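PDB 5JGF: vacuolar aminopeptidase 1 from Saccharomyces cerevisiae, which removes amino acids, preferably neutral or hydrophobic ones, from the N-terminus of peptides and proteins as a zinc-dependent vacuolar enzyme and is itself a cargo of the cytoplasm-to-vacuole targeting pathway. Local coordinates for residues D296-G301 with G413-S418. Numbering follows the deposited sequence.
Sequences DNEEIG and GTIGPS. With ZN (zinc ion), chain L.
Gly413 brings only backbone to Glu298: its carbonyl O stands 3.4 Å from Glu298 OE2, and as both are acceptors no hydrogen bond joins them. Thr414 meets the same oxygen with its backbone, Thr414 CA lying 3.9 Å from Glu298 OE2. Thr414 OG1 accepts from Gly416 N (3.0 Å), capping the start of helix 416-423, while also bonding Asp429; a small hydroxyl residue suits both tasks. Ile415 supplies the apolar part of the contact. Its branch methyl CG2 packs 3.5 Å from Glu298 CG, touching the aliphatic stem of the glutamate. Glu298 CG lies anti to the backbone N (chi1 -178°), which sends the stem toward Ile415, and a bend at chi2 (-75°) then swings OE1 to the zinc-bound water while OE2 faces the Gly413 carbonyl. Glu298 OE1 accepts from that water (2.6 Å), whereas Glu299 grips the zinc unevenly, Glu299 OE2 at 2.0 Å and OE1 farther off. Asp262 and His438 complete the site, and Asp262 also binds a second zinc with His91 and Asp344. An alanine in place of Glu298 would probably cost the zinc-bound water this acceptor and open a gap beside the Ile415 methyl. A carboxylate accepting from a metal-bound water is what the general base of a co-catalytic zinc aminopeptidase needs, consistent with Glu298, which probably also contacts substrate, helping to activate that water for attack on the peptide bond.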
loop_
_atom_site.group_PDB
_atom_site.type_symbol
_atom_site.label_atom_id
_atom_site.label_comp_id
_atom_site.label_asym_id
_atom_site.label_seq_id
_atom_site.Cartn_x
_atom_site.Cartn_y
_atom_site.Cartn_z
ATOM N N ASP D 296 -0.577 30.009 36.488
ATOM C CA ASP D 296 0.543 29.663 35.628
ATOM C C ASP D 296 0.199 28.262 35.121
ATOM O O ASP D 296 -0.793 27.667 35.544
ATOM C CB ASP D 296 1.830 29.614 36.465
ATOM C CG ASP D 296 3.092 29.441 35.627
ATOM O OD1 ASP D 296 4.177 29.300 36.234
ATOM O OD2 ASP D 296 3.015 29.450 34.378
ATOM N N ASN D 297 0.999 27.765 34.186
ATOM C CA ASN D 297 0.872 26.413 33.660
ATOM C C ASN D 297 -0.446 25.866 33.111
ATOM O O ASN D 297 -0.644 24.654 33.109
ATOM C CB ASN D 297 1.404 25.433 34.713
ATOM C CG ASN D 297 2.823 25.761 35.146
ATOM O OD1 ASN D 297 3.658 26.170 34.335
ATOM N ND2 ASN D 297 3.109 25.567 36.422
ATOM N N GLU D 298 -1.345 26.720 32.639
ATOM C CA GLU D 298 -2.586 26.200 32.067
ATOM C C GLU D 298 -2.234 25.485 30.757
ATOM O O GLU D 298 -2.836 24.466 30.402
ATOM C CB GLU D 298 -3.570 27.341 31.781
ATOM C CG GLU D 298 -4.934 26.907 31.207
ATOM C CD GLU D 298 -4.876 26.512 29.735
ATOM O OE1 GLU D 298 -3.997 27.022 29.014
ATOM O OE2 GLU D 298 -5.724 25.705 29.293
ATOM N N GLU D 299 -1.238 26.013 30.052
ATOM C CA GLU D 299 -0.829 25.442 28.774
ATOM C C GLU D 299 -0.178 24.067 28.885
ATOM O O GLU D 299 0.032 23.401 27.871
ATOM C CB GLU D 299 0.098 26.412 28.044
ATOM C CG GLU D 299 -0.560 27.766 27.738
ATOM C CD GLU D 299 -1.670 27.687 26.692
ATOM O OE1 GLU D 299 -2.139 26.575 26.361
ATOM O OE2 GLU D 299 -2.083 28.753 26.199
ATOM N N ILE D 300 0.154 23.641 30.103
ATOM C CA ILE D 300 0.738 22.318 30.273
ATOM C C ILE D 300 -0.097 21.404 31.169
ATOM O O ILE D 300 0.413 20.431 31.718
ATOM C CB ILE D 300 2.194 22.369 30.801
ATOM C CG1 ILE D 300 2.257 23.115 32.134
ATOM C CG2 ILE D 300 3.102 23.017 29.757
ATOM C CD1 ILE D 300 3.599 22.980 32.825
ATOM N N GLY D 301 -1.382 21.720 31.325
ATOM C CA GLY D 301 -2.243 20.853 32.113
ATOM C C GLY D 301 -2.733 21.323 33.468
ATOM O O GLY D 301 -3.621 20.693 34.049
ATOM N N GLY D 413 -9.160 22.858 25.986
ATOM C CA GLY D 413 -9.632 22.835 27.361
ATOM C C GLY D 413 -9.275 24.100 28.113
ATOM O O GLY D 413 -8.574 24.965 27.586
ATOM N N THR D 414 -9.766 24.216 29.344
ATOM C CA THR D 414 -9.492 25.382 30.178
ATOM C C THR D 414 -9.403 24.921 31.631
ATOM O O THR D 414 -9.551 23.736 31.921
ATOM C CB THR D 414 -10.623 26.425 30.107
ATOM O OG1 THR D 414 -11.772 25.914 30.790
ATOM C CG2 THR D 414 -10.995 26.733 28.660
ATOM N N ILE D 415 -9.169 25.866 32.535
ATOM C CA ILE D 415 -9.080 25.555 33.956
ATOM C C ILE D 415 -10.482 25.508 34.563
ATOM O O ILE D 415 -10.644 25.186 35.740
ATOM C CB ILE D 415 -8.274 26.633 34.717
ATOM C CG1 ILE D 415 -8.977 27.987 34.591
ATOM C CG2 ILE D 415 -6.854 26.719 34.166
ATOM C CD1 ILE D 415 -8.279 29.123 35.329
ATOM N N GLY D 416 -11.486 25.837 33.754
ATOM C CA GLY D 416 -12.863 25.868 34.227
ATOM C C GLY D 416 -13.333 24.656 35.008
ATOM O O GLY D 416 -13.752 24.780 36.164
ATOM N N PRO D 417 -13.308 23.466 34.391
ATOM C CA PRO D 417 -13.740 22.242 35.068
ATOM C C PRO D 417 -12.980 21.992 36.374
ATOM O O PRO D 417 -13.560 21.523 37.354
ATOM C CB PRO D 417 -13.485 21.168 34.017
ATOM C CG PRO D 417 -13.801 21.896 32.741
ATOM C CD PRO D 417 -13.115 23.232 32.947
ATOM N N SER D 418 -11.686 22.307 36.381
ATOM C CA SER D 418 -10.868 22.119 37.576
ATOM C C SER D 418 -11.360 23.018 38.713
ATOM O O SER D 418 -11.571 22.552 39.832
ATOM C CB SER D 418 -9.394 22.431 37.283
ATOM O OG SER D 418 -8.824 21.475 36.404
HETATM ZN ZN ZN L . -3.743 28.156 25.158
HETATM O O HOH W 1 -4.986 27.975 26.843
#